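Local coordinates for protein ATP-dependent CLP protease, putative (Plasmodium falciparum, PDB 2F6I) that probably acts as the serine-protease core of a Clp machine, cutting proteins into small peptides in the presence of ATP and magnesium, at residues 87-92 and 115-120; 110-115 and 129-134; 123-128 and 186-191; 160-165 and 179-184. One frame throughout, in Å; residues are numbered along the deposited sequence.

Contact 1. Residues 87-92 and 115-120; sequences AILDIF and LASGKK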
loop_
_atom_site.group_PDB
_atom_site.type_symbol
_atom_site.label_atom_id
_atom_site.label_comp_id
_atom_site.label_asym_id
_atom_site.label_seq_id
_atom_site.Cartn_x
_atom_site.Cartn_y
_atom_site.Cartn_z
ATOM N N ALA C 87 -34.953 -5.452 12.210
ATOM C CA ALA C 87 -35.006 -4.618 13.406
ATOM C C ALA C 87 -35.855 -3.394 13.089
ATOM O O ALA C 87 -36.710 -2.991 13.881
ATOM C CB ALA C 87 -33.607 -4.192 13.812
ATOM N N ILE C 88 -35.613 -2.805 11.922
ATOM C CA ILE C 88 -36.370 -1.637 11.500
ATOM C C ILE C 88 -37.837 -2.026 11.338
ATOM O O ILE C 88 -38.735 -1.249 11.668
ATOM C CB ILE C 88 -35.839 -1.079 10.164
ATOM C CG1 ILE C 88 -34.434 -0.509 10.368
ATOM C CG2 ILE C 88 -36.772 -0.008 9.636
ATOM C CD1 ILE C 88 -33.800 0.039 9.104
ATOM N N LEU C 89 -38.071 -3.236 10.840
ATOM C CA LEU C 89 -39.427 -3.730 10.640
ATOM C C LEU C 89 -40.146 -3.826 11.989
ATOM O O LEU C 89 -41.309 -3.436 12.105
ATOM C CB LEU C 89 -39.396 -5.103 9.961
ATOM C CG LEU C 89 -40.691 -5.583 9.302
ATOM C CD1 LEU C 89 -41.057 -4.649 8.156
ATOM C CD2 LEU C 89 -40.511 -7.004 8.784
ATOM N N ASP C 90 -39.452 -4.343 13.002
ATOM C CA ASP C 90 -40.035 -4.463 14.334
ATOM C C ASP C 90 -40.453 -3.090 14.846
ATOM O O ASP C 90 -41.573 -2.914 15.332
ATOM C CB ASP C 90 -39.041 -5.082 15.326
ATOM C CG ASP C 90 -39.045 -6.599 15.293
ATOM O OD1 ASP C 90 -40.084 -7.186 14.926
ATOM O OD2 ASP C 90 -38.015 -7.207 15.656
ATOM N N ILE C 91 -39.546 -2.124 14.738
ATOM C CA ILE C 91 -39.813 -0.766 15.188
ATOM C C ILE C 91 -40.999 -0.195 14.421
ATOM O O ILE C 91 -41.859 0.476 14.991
ATOM C CB ILE C 91 -38.574 0.142 14.982
ATOM C CG1 ILE C 91 -37.409 -0.372 15.832
ATOM C CG2 ILE C 91 -38.898 1.580 15.363
ATOM C CD1 ILE C 91 -37.711 -0.433 17.320
ATOM N N PHE C 92 -41.035 -0.474 13.123
ATOM C CA PHE C 92 -42.111 -0.008 12.259
ATOM C C PHE C 92 -43.465 -0.357 12.854
ATOM O O PHE C 92 -44.335 0.499 12.995
ATOM C CB PHE C 92 -41.998 -0.667 10.885
ATOM C CG PHE C 92 -41.579 0.266 9.794
ATOM C CD1 PHE C 92 -40.373 0.954 9.870
ATOM C CD2 PHE C 92 -42.383 0.441 8.671
ATOM C CE1 PHE C 92 -39.969 1.803 8.840
ATOM C CE2 PHE C 92 -41.991 1.285 7.636
ATOM C CZ PHE C 92 -40.779 1.967 7.722
ATOM N N LEU C 115 -40.756 -1.245 2.275
ATOM C CA LEU C 115 -41.649 -0.521 1.381
ATOM C C LEU C 115 -43.029 -1.175 1.427
ATOM O O LEU C 115 -44.047 -0.496 1.552
ATOM C CB LEU C 115 -41.102 -0.569 -0.050
ATOM C CG LEU C 115 -41.997 -0.087 -1.197
ATOM C CD1 LEU C 115 -42.316 1.395 -1.042
ATOM C CD2 LEU C 115 -41.289 -0.347 -2.519
ATOM N N ALA C 116 -43.043 -2.502 1.346
ATOM C CA ALA C 116 -44.282 -3.274 1.350
ATOM C C ALA C 116 -45.016 -3.311 2.691
ATOM O O ALA C 116 -46.204 -3.636 2.739
ATOM C CB ALA C 116 -43.999 -4.694 0.878
ATOM N N SER C 117 -44.324 -2.980 3.775
ATOM C CA SER C 117 -44.957 -3.002 5.088
ATOM C C SER C 117 -45.673 -1.701 5.431
ATOM O O SER C 117 -46.193 -1.548 6.534
ATOM C CB SER C 117 -43.924 -3.314 6.170
ATOM O OG SER C 117 -42.904 -2.335 6.193
ATOM N N GLY C 118 -45.701 -0.766 4.489
ATOM C CA GLY C 118 -46.368 0.499 4.742
ATOM C C GLY C 118 -47.852 0.301 4.980
ATOM O O GLY C 118 -48.394 -0.761 4.672
ATOM N N LYS C 119 -48.513 1.315 5.532
ATOM C CA LYS C 119 -49.943 1.219 5.796
ATOM C C LYS C 119 -50.637 0.808 4.507
ATOM O O LYS C 119 -50.510 1.490 3.487
ATOM C CB LYS C 119 -50.515 2.563 6.258
ATOM C CG LYS C 119 -51.980 2.467 6.672
ATOM C CD LYS C 119 -52.706 3.815 6.672
ATOM C CE LYS C 119 -52.097 4.805 7.651
ATOM N NZ LYS C 119 -52.997 5.948 7.992
ATOM N N LYS C 120 -51.361 -0.307 4.551
ATOM C CA LYS C 120 -52.072 -0.792 3.375
ATOM C C LYS C 120 -52.868 0.361 2.773
ATOM O O LYS C 120 -53.627 1.038 3.467
ATOM C CB LYS C 120 -52.999 -1.940 3.754
#
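S117 points its CB toward helix 82-94 and sets its side chain between L89 and F92. The leucine reaches it with one methyl: L89 CD1 lies 3.6 Å from S117 OG and 3.7 Å from S117 CB, so this branch covers both atoms of the serine side chain. F92 approaches obliquely, F92 CD2 standing 3.8 Å from S117 OG. These are van der Waals contacts, and the serine hydroxyl has its polar partner in the helix just before it: S117 OG is hydrogen-bonded to I114 O, in the last turn of helix 109-116. With chi1 at 60°, OG sits between the backbone N and the carbonyl carbon, folded back toward that turn. L89 swings its CG away from the backbone N (chi1 -162°), which carries CD1 across to the serine although CB itself does not aim there. Further out, F92 also packs on I73 of strand 71-77 and on L60 of helix 50-66, while F168 of helix 151-169 touches S117. Helices 82-94 and 109-116 each link neighbouring parallel strands, and this buried contact is typical of the repeated beta-alpha-beta crossovers of the ClpP fold.

Contact 2. Residues 110-115 and 129-134; sequences MASVIL and CRIMIH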
loop_
_atom_site.group_PDB
_atom_site.type_symbol
_atom_site.label_atom_id
_atom_site.label_comp_id
_atom_site.label_asym_id
_atom_site.label_seq_id
_atom_site.Cartn_x
_atom_site.Cartn_y
_atom_site.Cartn_z
ATOM N N MET C 110 -34.552 -6.138 1.954
ATOM C CA MET C 110 -35.257 -5.563 3.098
ATOM C C MET C 110 -35.855 -4.194 2.799
ATOM O O MET C 110 -36.864 -3.809 3.394
ATOM C CB MET C 110 -34.331 -5.464 4.317
ATOM C CG MET C 110 -34.183 -6.768 5.091
ATOM S SD MET C 110 -35.792 -7.528 5.445
ATOM C CE MET C 110 -36.514 -6.334 6.556
ATOM N N ALA C 111 -35.234 -3.457 1.883
ATOM C CA ALA C 111 -35.739 -2.141 1.516
ATOM C C ALA C 111 -37.109 -2.335 0.874
ATOM O O ALA C 111 -38.048 -1.579 1.134
ATOM C CB ALA C 111 -34.783 -1.460 0.542
ATOM N N SER C 112 -37.212 -3.365 0.040
ATOM C CA SER C 112 -38.460 -3.691 -0.638
ATOM C C SER C 112 -39.502 -4.147 0.376
ATOM O O SER C 112 -40.675 -3.791 0.274
ATOM C CB SER C 112 -38.230 -4.799 -1.669
ATOM O OG SER C 112 -37.441 -4.335 -2.752
ATOM N N VAL C 113 -39.067 -4.934 1.355
ATOM C CA VAL C 113 -39.972 -5.426 2.387
ATOM C C VAL C 113 -40.503 -4.267 3.226
ATOM O O VAL C 113 -41.694 -4.214 3.542
ATOM C CB VAL C 113 -39.271 -6.431 3.317
ATOM C CG1 VAL C 113 -40.238 -6.901 4.388
ATOM C CG2 VAL C 113 -38.755 -7.615 2.509
ATOM N N ILE C 114 -39.616 -3.345 3.590
ATOM C CA ILE C 114 -40.016 -2.185 4.379
ATOM C C ILE C 114 -41.025 -1.379 3.569
ATOM O O ILE C 114 -42.021 -0.890 4.103
ATOM C CB ILE C 114 -38.803 -1.294 4.720
ATOM C CG1 ILE C 114 -37.861 -2.043 5.665
ATOM C CG2 ILE C 114 -39.271 0.008 5.356
ATOM C CD1 ILE C 114 -36.576 -1.299 5.973
ATOM N N LEU C 115 -40.756 -1.245 2.275
ATOM C CA LEU C 115 -41.649 -0.521 1.381
ATOM C C LEU C 115 -43.029 -1.175 1.427
ATOM O O LEU C 115 -44.047 -0.496 1.552
ATOM C CB LEU C 115 -41.102 -0.569 -0.050
ATOM C CG LEU C 115 -41.997 -0.087 -1.197
ATOM C CD1 LEU C 115 -42.316 1.395 -1.042
ATOM C CD2 LEU C 115 -41.289 -0.347 -2.519
ATOM N N CYS C 129 -39.002 3.831 -10.714
ATOM C CA CYS C 129 -38.375 3.015 -9.682
ATOM C C CYS C 129 -38.243 1.547 -10.096
ATOM O O CYS C 129 -39.130 0.983 -10.739
ATOM C CB CYS C 129 -39.179 3.109 -8.386
ATOM S SG CYS C 129 -38.421 2.255 -6.994
ATOM N N ARG C 130 -37.123 0.935 -9.730
ATOM C CA ARG C 130 -36.886 -0.469 -10.034
ATOM C C ARG C 130 -36.912 -1.207 -8.704
ATOM O O ARG C 130 -36.170 -0.866 -7.784
ATOM C CB ARG C 130 -35.532 -0.649 -10.725
ATOM C CG ARG C 130 -35.398 0.131 -12.030
ATOM C CD ARG C 130 -36.387 -0.359 -13.080
ATOM N NE ARG C 130 -35.994 -1.647 -13.644
ATOM C CZ ARG C 130 -36.767 -2.390 -14.431
ATOM N NH1 ARG C 130 -37.988 -1.980 -14.752
ATOM N NH2 ARG C 130 -36.311 -3.541 -14.906
ATOM N N ILE C 131 -37.776 -2.212 -8.606
ATOM C CA ILE C 131 -37.937 -2.986 -7.380
ATOM C C ILE C 131 -37.587 -4.457 -7.581
ATOM O O ILE C 131 -37.982 -5.068 -8.574
ATOM C CB ILE C 131 -39.393 -2.874 -6.879
ATOM C CG1 ILE C 131 -39.759 -1.398 -6.703
ATOM C CG2 ILE C 131 -39.563 -3.625 -5.576
ATOM C CD1 ILE C 131 -41.217 -1.153 -6.383
ATOM N N MET C 132 -36.846 -5.018 -6.630
ATOM C CA MET C 132 -36.430 -6.417 -6.691
ATOM C C MET C 132 -36.459 -7.046 -5.305
ATOM O O MET C 132 -36.488 -6.345 -4.295
ATOM C CB MET C 132 -35.018 -6.518 -7.262
ATOM C CG MET C 132 -33.972 -5.865 -6.383
ATOM S SD MET C 132 -32.781 -4.934 -7.345
ATOM C CE MET C 132 -33.898 -3.866 -8.243
ATOM N N ILE C 133 -36.436 -8.371 -5.261
ATOM C CA ILE C 133 -36.477 -9.090 -3.996
ATOM C C ILE C 133 -35.089 -9.503 -3.516
ATOM O O ILE C 133 -34.810 -9.494 -2.317
ATOM C CB ILE C 133 -37.363 -10.345 -4.121
ATOM C CG1 ILE C 133 -38.756 -9.937 -4.608
ATOM C CG2 ILE C 133 -37.446 -11.064 -2.780
ATOM C CD1 ILE C 133 -39.677 -11.107 -4.879
ATOM N N HIS C 134 -34.224 -9.861 -4.460
ATOM C CA HIS C 134 -32.857 -10.287 -4.162
ATOM C C HIS C 134 -32.018 -9.161 -3.549
ATOM O O HIS C 134 -32.473 -8.022 -3.443
ATOM C CB HIS C 134 -32.192 -10.782 -5.446
ATOM C CG HIS C 134 -32.099 -9.737 -6.515
ATOM N ND1 HIS C 134 -30.964 -8.983 -6.723
ATOM C CD2 HIS C 134 -33.012 -9.298 -7.414
ATOM C CE1 HIS C 134 -31.181 -8.124 -7.704
ATOM N NE2 HIS C 134 -32.416 -8.295 -8.140
#
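S112 aims its CB at strand 130-132, and its side chain can be followed atom by atom. CB lies 3.5 Å from M132 O. One bond further, S112 OG donates to the same carbonyl oxygen, M132 O, at 2.7 Å, a short bond with a C=O...O angle of 154° and the donor 19° from the carbonyl plane. The hydroxyl also touches a methyl, with I131 CG2 3.6 Å from S112 OG. The first torsion puts OG opposite the helix carbonyl carbon, which directs it outward to the strand. I131 goes on to use its other branch: I131 CD1 meets L115 CD2 at 3.9 Å, the two side chains crossing at about a right angle. Helix and strand thus run across one another, the axes of these short segments making an angle of 103°, joined by the S112 hydrogen bond and the packing of I131 against S112 and L115. M132 turns its CB away from the helix, and its CG lies over one face of the H134 ring, 3.3 Å above the plane and toward the rim. The S112 bond ties helix 109-116 to the strand that runs on to H134, predicted to belong to the active site of this ClpP-type serine protease.

Contact 3. Residues 123-128 and 186-191; sequences RKSLPN and MNALEA
A capping box formed by N187 and E190 starts helix 188-194, and A188, the first residue of that helix, presses its methyl into the turn that follows strand 123-125. A188 CB meets two backbone oxygens there: P127 O at 3.4 Å and, a little farther, L126 O at 3.8 Å. S125 adds its hydroxyl at the margin, with OG 4.1 Å from A188 CB. That hydroxyl is turned along its own chain, because chi1 of 168° places OG beside the carbonyl carbon, where it donates to L126 O at 3.0 Å, at a bent C=O...O angle of 127° and with the donor tilted out of the carbonyl plane. A water supplies the polar link across the contact. It donates to P127 O and accepts from A188 N, 2.9 Å away, so an amide of the first helical turn is satisfied through solvent while the carbonyl gains a donor. In the box itself, E190 N donates to N187 OD1 at 2.7 Å and nearly straight, with an N-H...O angle of 170°. N187 N returns the bond to E190 OE1, using the anti lone pair of the carboxylate. The two bonds tie the side chains of N187 and E190 to the start of the helix. Around this contact, strand 123-125 runs between strands 99-104 and 199-200 of the parallel sheet, A191 rests on I131 of strand 130-132, and L126 and P127 pack against D90 of a neighbouring subunit, on its helix 82-94.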
loop_
_atom_site.group_PDB
_atom_site.type_symbol
_atom_site.label_atom_id
_atom_site.label_comp_id
_atom_site.label_asym_id
_atom_site.label_seq_id
_atom_site.Cartn_x
_atom_site.Cartn_y
_atom_site.Cartn_z
ATOM N N ARG C 123 -48.932 2.674 0.268
ATOM C CA ARG C 123 -47.625 2.253 -0.218
ATOM C C ARG C 123 -47.572 2.704 -1.668
ATOM O O ARG C 123 -48.343 2.230 -2.502
ATOM C CB ARG C 123 -47.483 0.735 -0.124
ATOM C CG ARG C 123 -47.642 0.192 1.289
ATOM C CD ARG C 123 -47.626 -1.326 1.286
ATOM N NE ARG C 123 -48.634 -1.859 0.375
ATOM C CZ ARG C 123 -48.734 -3.139 0.036
ATOM N NH1 ARG C 123 -47.887 -4.031 0.535
ATOM N NH2 ARG C 123 -49.674 -3.525 -0.816
ATOM N N LYS C 124 -46.668 3.632 -1.964
ATOM C CA LYS C 124 -46.557 4.160 -3.314
ATOM C C LYS C 124 -45.160 4.048 -3.911
ATOM O O LYS C 124 -44.204 3.647 -3.244
ATOM C CB LYS C 124 -46.998 5.623 -3.333
ATOM C CG LYS C 124 -48.390 5.853 -2.773
ATOM C CD LYS C 124 -48.784 7.322 -2.854
ATOM C CE LYS C 124 -50.181 7.550 -2.303
ATOM N NZ LYS C 124 -50.608 8.972 -2.433
ATOM N N SER C 125 -45.060 4.416 -5.182
ATOM C CA SER C 125 -43.802 4.372 -5.901
ATOM C C SER C 125 -43.849 5.284 -7.115
ATOM O O SER C 125 -44.870 5.368 -7.796
ATOM C CB SER C 125 -43.505 2.940 -6.355
ATOM O OG SER C 125 -42.440 2.916 -7.290
ATOM N N LEU C 126 -42.748 5.984 -7.369
ATOM C CA LEU C 126 -42.670 6.850 -8.532
ATOM C C LEU C 126 -42.501 5.917 -9.733
ATOM O O LEU C 126 -42.019 4.793 -9.587
ATOM C CB LEU C 126 -41.491 7.819 -8.397
ATOM C CG LEU C 126 -41.735 8.975 -7.420
ATOM C CD1 LEU C 126 -40.463 9.763 -7.219
ATOM C CD2 LEU C 126 -42.832 9.880 -7.964
ATOM N N PRO C 127 -42.892 6.374 -10.933
ATOM C CA PRO C 127 -42.833 5.646 -12.207
ATOM C C PRO C 127 -41.572 4.852 -12.583
ATOM O O PRO C 127 -41.661 3.674 -12.931
ATOM C CB PRO C 127 -43.136 6.735 -13.239
ATOM C CG PRO C 127 -43.994 7.681 -12.498
ATOM C CD PRO C 127 -43.294 7.772 -11.168
ATOM N N ASN C 128 -40.408 5.496 -12.526
ATOM C CA ASN C 128 -39.155 4.850 -12.922
ATOM C C ASN C 128 -38.434 3.977 -11.902
ATOM O O ASN C 128 -37.377 3.428 -12.197
ATOM C CB ASN C 128 -38.191 5.911 -13.451
ATOM C CG ASN C 128 -38.671 6.523 -14.752
ATOM O OD1 ASN C 128 -38.729 7.746 -14.897
ATOM N ND2 ASN C 128 -39.016 5.669 -15.712
ATOM N N MET C 186 -38.561 -5.561 -11.202
ATOM C CA MET C 186 -39.914 -5.153 -11.563
ATOM C C MET C 186 -39.968 -3.649 -11.781
ATOM O O MET C 186 -39.144 -2.913 -11.250
ATOM C CB MET C 186 -40.899 -5.509 -10.443
ATOM C CG MET C 186 -41.057 -6.987 -10.167
ATOM S SD MET C 186 -42.039 -7.279 -8.679
ATOM C CE MET C 186 -40.795 -7.898 -7.555
ATOM N N ASN C 187 -40.930 -3.196 -12.577
ATOM C CA ASN C 187 -41.103 -1.766 -12.780
ATOM C C ASN C 187 -42.229 -1.396 -11.817
ATOM O O ASN C 187 -42.834 -2.279 -11.204
ATOM C CB ASN C 187 -41.488 -1.434 -14.228
ATOM C CG ASN C 187 -42.779 -2.104 -14.670
ATOM O OD1 ASN C 187 -43.782 -2.091 -13.957
ATOM N ND2 ASN C 187 -42.760 -2.680 -15.867
ATOM N N ALA C 188 -42.507 -0.105 -11.676
ATOM C CA ALA C 188 -43.548 0.357 -10.761
ATOM C C ALA C 188 -44.840 -0.459 -10.841
ATOM O O ALA C 188 -45.319 -0.982 -9.832
ATOM C CB ALA C 188 -43.848 1.829 -11.020
ATOM N N LEU C 189 -45.396 -0.560 -12.044
ATOM C CA LEU C 189 -46.639 -1.290 -12.259
ATOM C C LEU C 189 -46.549 -2.764 -11.873
ATOM O O LEU C 189 -47.441 -3.295 -11.207
ATOM C CB LEU C 189 -47.072 -1.164 -13.720
ATOM C CG LEU C 189 -48.420 -1.807 -14.057
ATOM C CD1 LEU C 189 -49.501 -1.256 -13.128
ATOM C CD2 LEU C 189 -48.767 -1.535 -15.517
ATOM N N GLU C 190 -45.478 -3.427 -12.290
ATOM C CA GLU C 190 -45.310 -4.837 -11.970
ATOM C C GLU C 190 -45.226 -5.022 -10.459
ATOM O O GLU C 190 -45.656 -6.046 -9.923
ATOM C CB GLU C 190 -44.054 -5.384 -12.652
ATOM C CG GLU C 190 -44.086 -5.226 -14.166
ATOM C CD GLU C 190 -42.877 -5.832 -14.858
ATOM O OE1 GLU C 190 -41.736 -5.498 -14.471
ATOM O OE2 GLU C 190 -43.071 -6.637 -15.796
ATOM N N ALA C 191 -44.683 -4.020 -9.775
ATOM C CA ALA C 191 -44.558 -4.066 -8.323
ATOM C C ALA C 191 -45.946 -4.015 -7.697
ATOM O O ALA C 191 -46.220 -4.700 -6.714
ATOM C CB ALA C 191 -43.716 -2.896 -7.830
HETATM O O HOH W 1 -40.465 1.375 -13.071
#

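Contact 4. Residues 160-165 and 179-184; sequences LLYHYL and DSDRDY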
loop_
_atom_site.group_PDB
_atom_site.type_symbol
_atom_site.label_atom_id
_atom_site.label_comp_id
_atom_site.label_asym_id
_atom_site.label_seq_id
_atom_site.Cartn_x
_atom_site.Cartn_y
_atom_site.Cartn_z
ATOM N N LEU C 160 -37.186 -16.197 6.419
ATOM C CA LEU C 160 -38.033 -15.355 7.254
ATOM C C LEU C 160 -38.410 -14.092 6.486
ATOM O O LEU C 160 -39.547 -13.628 6.555
ATOM C CB LEU C 160 -37.299 -14.999 8.550
ATOM C CG LEU C 160 -38.051 -14.171 9.597
ATOM C CD1 LEU C 160 -39.362 -14.852 9.956
ATOM C CD2 LEU C 160 -37.181 -14.008 10.835
ATOM N N LEU C 161 -37.450 -13.538 5.750
ATOM C CA LEU C 161 -37.704 -12.339 4.963
ATOM C C LEU C 161 -38.809 -12.682 3.969
ATOM O O LEU C 161 -39.768 -11.928 3.806
ATOM C CB LEU C 161 -36.429 -11.906 4.225
ATOM C CG LEU C 161 -36.429 -10.597 3.419
ATOM C CD1 LEU C 161 -35.005 -10.229 3.058
ATOM C CD2 LEU C 161 -37.268 -10.740 2.157
ATOM N N TYR C 162 -38.671 -13.832 3.314
ATOM C CA TYR C 162 -39.658 -14.279 2.341
ATOM C C TYR C 162 -41.049 -14.359 2.964
ATOM O O TYR C 162 -42.021 -13.893 2.373
ATOM C CB TYR C 162 -39.272 -15.647 1.760
ATOM C CG TYR C 162 -37.973 -15.654 0.976
ATOM C CD1 TYR C 162 -37.591 -14.551 0.211
ATOM C CD2 TYR C 162 -37.138 -16.773 0.981
ATOM C CE1 TYR C 162 -36.407 -14.559 -0.528
ATOM C CE2 TYR C 162 -35.954 -16.792 0.245
ATOM C CZ TYR C 162 -35.593 -15.681 -0.507
ATOM O OH TYR C 162 -34.415 -15.685 -1.223
ATOM N N HIS C 163 -41.145 -14.944 4.157
ATOM C CA HIS C 163 -42.434 -15.062 4.831
ATOM C C HIS C 163 -43.086 -13.707 5.079
ATOM O O HIS C 163 -44.284 -13.539 4.844
ATOM C CB HIS C 163 -42.291 -15.809 6.161
ATOM C CG HIS C 163 -42.236 -17.297 6.013
ATOM N ND1 HIS C 163 -41.127 -17.957 5.530
ATOM C CD2 HIS C 163 -43.164 -18.251 6.261
ATOM C CE1 HIS C 163 -41.374 -19.255 5.485
ATOM N NE2 HIS C 163 -42.604 -19.461 5.923
ATOM N N TYR C 164 -42.305 -12.742 5.559
ATOM C CA TYR C 164 -42.837 -11.412 5.821
ATOM C C TYR C 164 -43.298 -10.735 4.540
ATOM O O TYR C 164 -44.332 -10.067 4.523
ATOM C CB TYR C 164 -41.792 -10.539 6.522
ATOM C CG TYR C 164 -41.695 -10.784 8.010
ATOM C CD1 TYR C 164 -40.481 -11.125 8.606
ATOM C CD2 TYR C 164 -42.824 -10.678 8.826
ATOM C CE1 TYR C 164 -40.392 -11.355 9.977
ATOM C CE2 TYR C 164 -42.746 -10.905 10.197
ATOM C CZ TYR C 164 -41.529 -11.243 10.766
ATOM O OH TYR C 164 -41.452 -11.471 12.122
ATOM N N LEU C 165 -42.536 -10.903 3.463
ATOM C CA LEU C 165 -42.911 -10.293 2.194
ATOM C C LEU C 165 -44.187 -10.952 1.687
ATOM O O LEU C 165 -45.056 -10.298 1.111
ATOM C CB LEU C 165 -41.805 -10.465 1.154
ATOM C CG LEU C 165 -42.122 -9.767 -0.172
ATOM C CD1 LEU C 165 -42.250 -8.272 0.072
ATOM C CD2 LEU C 165 -41.034 -10.049 -1.196
ATOM N N ASP C 179 -38.680 -16.026 -7.380
ATOM C CA ASP C 179 -38.408 -14.720 -7.966
ATOM C C ASP C 179 -37.099 -14.121 -7.471
ATOM O O ASP C 179 -36.349 -13.531 -8.246
ATOM C CB ASP C 179 -39.558 -13.747 -7.685
ATOM C CG ASP C 179 -40.804 -14.077 -8.481
ATOM O OD1 ASP C 179 -40.661 -14.524 -9.640
ATOM O OD2 ASP C 179 -41.922 -13.879 -7.959
ATOM N N SER C 180 -36.821 -14.273 -6.182
ATOM C CA SER C 180 -35.589 -13.743 -5.618
ATOM C C SER C 180 -34.363 -14.416 -6.233
ATOM O O SER C 180 -33.419 -13.745 -6.657
ATOM C CB SER C 180 -35.567 -13.943 -4.102
ATOM O OG SER C 180 -34.365 -13.432 -3.545
ATOM N N ASP C 181 -34.388 -15.745 -6.287
ATOM C CA ASP C 181 -33.272 -16.507 -6.832
ATOM C C ASP C 181 -32.956 -16.207 -8.292
ATOM O O ASP C 181 -31.850 -16.485 -8.755
ATOM C CB ASP C 181 -33.519 -18.011 -6.676
ATOM C CG ASP C 181 -33.624 -18.439 -5.223
ATOM O OD1 ASP C 181 -32.879 -17.886 -4.383
ATOM O OD2 ASP C 181 -34.441 -19.337 -4.927
ATOM N N ARG C 182 -33.912 -15.640 -9.020
ATOM C CA ARG C 182 -33.676 -15.340 -10.425
ATOM C C ARG C 182 -33.421 -13.863 -10.711
ATOM O O ARG C 182 -33.555 -13.417 -11.849
ATOM C CB ARG C 182 -34.843 -15.856 -11.283
ATOM C CG ARG C 182 -36.184 -15.164 -11.068
ATOM C CD ARG C 182 -37.303 -15.933 -11.773
ATOM N NE ARG C 182 -38.587 -15.233 -11.741
ATOM C CZ ARG C 182 -38.964 -14.313 -12.626
ATOM N NH1 ARG C 182 -38.158 -13.975 -13.623
ATOM N NH2 ARG C 182 -40.149 -13.727 -12.509
ATOM N N ASP C 183 -33.029 -13.114 -9.682
ATOM C CA ASP C 183 -32.749 -11.685 -9.827
ATOM C C ASP C 183 -33.816 -11.007 -10.676
ATOM O O ASP C 183 -33.529 -10.463 -11.741
ATOM C CB ASP C 183 -31.379 -11.462 -10.475
ATOM C CG ASP C 183 -30.245 -12.050 -9.660
ATOM O OD1 ASP C 183 -30.212 -11.820 -8.433
ATOM O OD2 ASP C 183 -29.381 -12.735 -10.248
ATOM N N TYR C 184 -35.050 -11.041 -10.191
ATOM C CA TYR C 184 -36.170 -10.455 -10.907
ATOM C C TYR C 184 -36.366 -8.967 -10.597
ATOM O O TYR C 184 -36.587 -8.583 -9.446
ATOM C CB TYR C 184 -37.437 -11.267 -10.585
ATOM C CG TYR C 184 -38.734 -10.725 -11.139
ATOM C CD1 TYR C 184 -38.797 -10.154 -12.410
ATOM C CD2 TYR C 184 -39.912 -10.818 -10.400
ATOM C CE1 TYR C 184 -40.005 -9.685 -12.932
ATOM C CE2 TYR C 184 -41.125 -10.358 -10.909
ATOM C CZ TYR C 184 -41.166 -9.790 -12.176
ATOM O OH TYR C 184 -42.364 -9.327 -12.677
#
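Y162 overlaps S180 obliquely, with Y162 CE1 3.7 Å from S180 CB. The phenol oxygen continues the overlap, Y162 OH being 3.2 Å from S180 OG, a weak hydrogen bond in which either hydroxyl may be the donor. S180 reaches this position because its OG lies opposite the backbone N (chi1 180°), while its CB already faces helix 151-169. D181 comes near from the next position, but its OD1 remains 4.1 Å from Y162 OH. V173, I176 and E177 of helix 173-181 also touch Y162, so the tyrosine lies along much of that helix. Around the C-terminal end of helix 173-181, R182 turns back to D179 and forms a side-on salt bridge with it, NE and NH2 both donating to D179 OD1; the bond from R182 NE to D179 OD1 is 3.0 Å and uses the anti lone pair, whereas NH2 arrives from above the carboxylate plane. The other oxygen of D179, OD2, is bonded to Y194. R182 NH2 also sits 3.5 Å above the ring of Y184, over its centre. This packing of helix 151-169 on helix 173-181 lies next to the predicted active site of the ClpP fold, the S180 side chain being about 4 Å from that of H134.

Along the chain, contacts 1 and 2 interlock, since their segments alternate, and both use helix 109-116 and share L115; their centres are about 12 Å apart. Contact 2 is also crossed with contact 3, whose centre lies about 10 Å away; I131 of strand 130-132 pairs by backbone with M186. Contact 4 is nested within the loop that contact 3 closes, and its centre is about 10 Å from that of contact 2, on the side of H134. Contact 3 uses strand 123-125 of the parallel sheet, and R123 NH1 bonds to A116 O, joining it to contact 1. Together they span helices, both sheets and the neighbourhood of the predicted active site in one subunit of the fourteen-chain assembly.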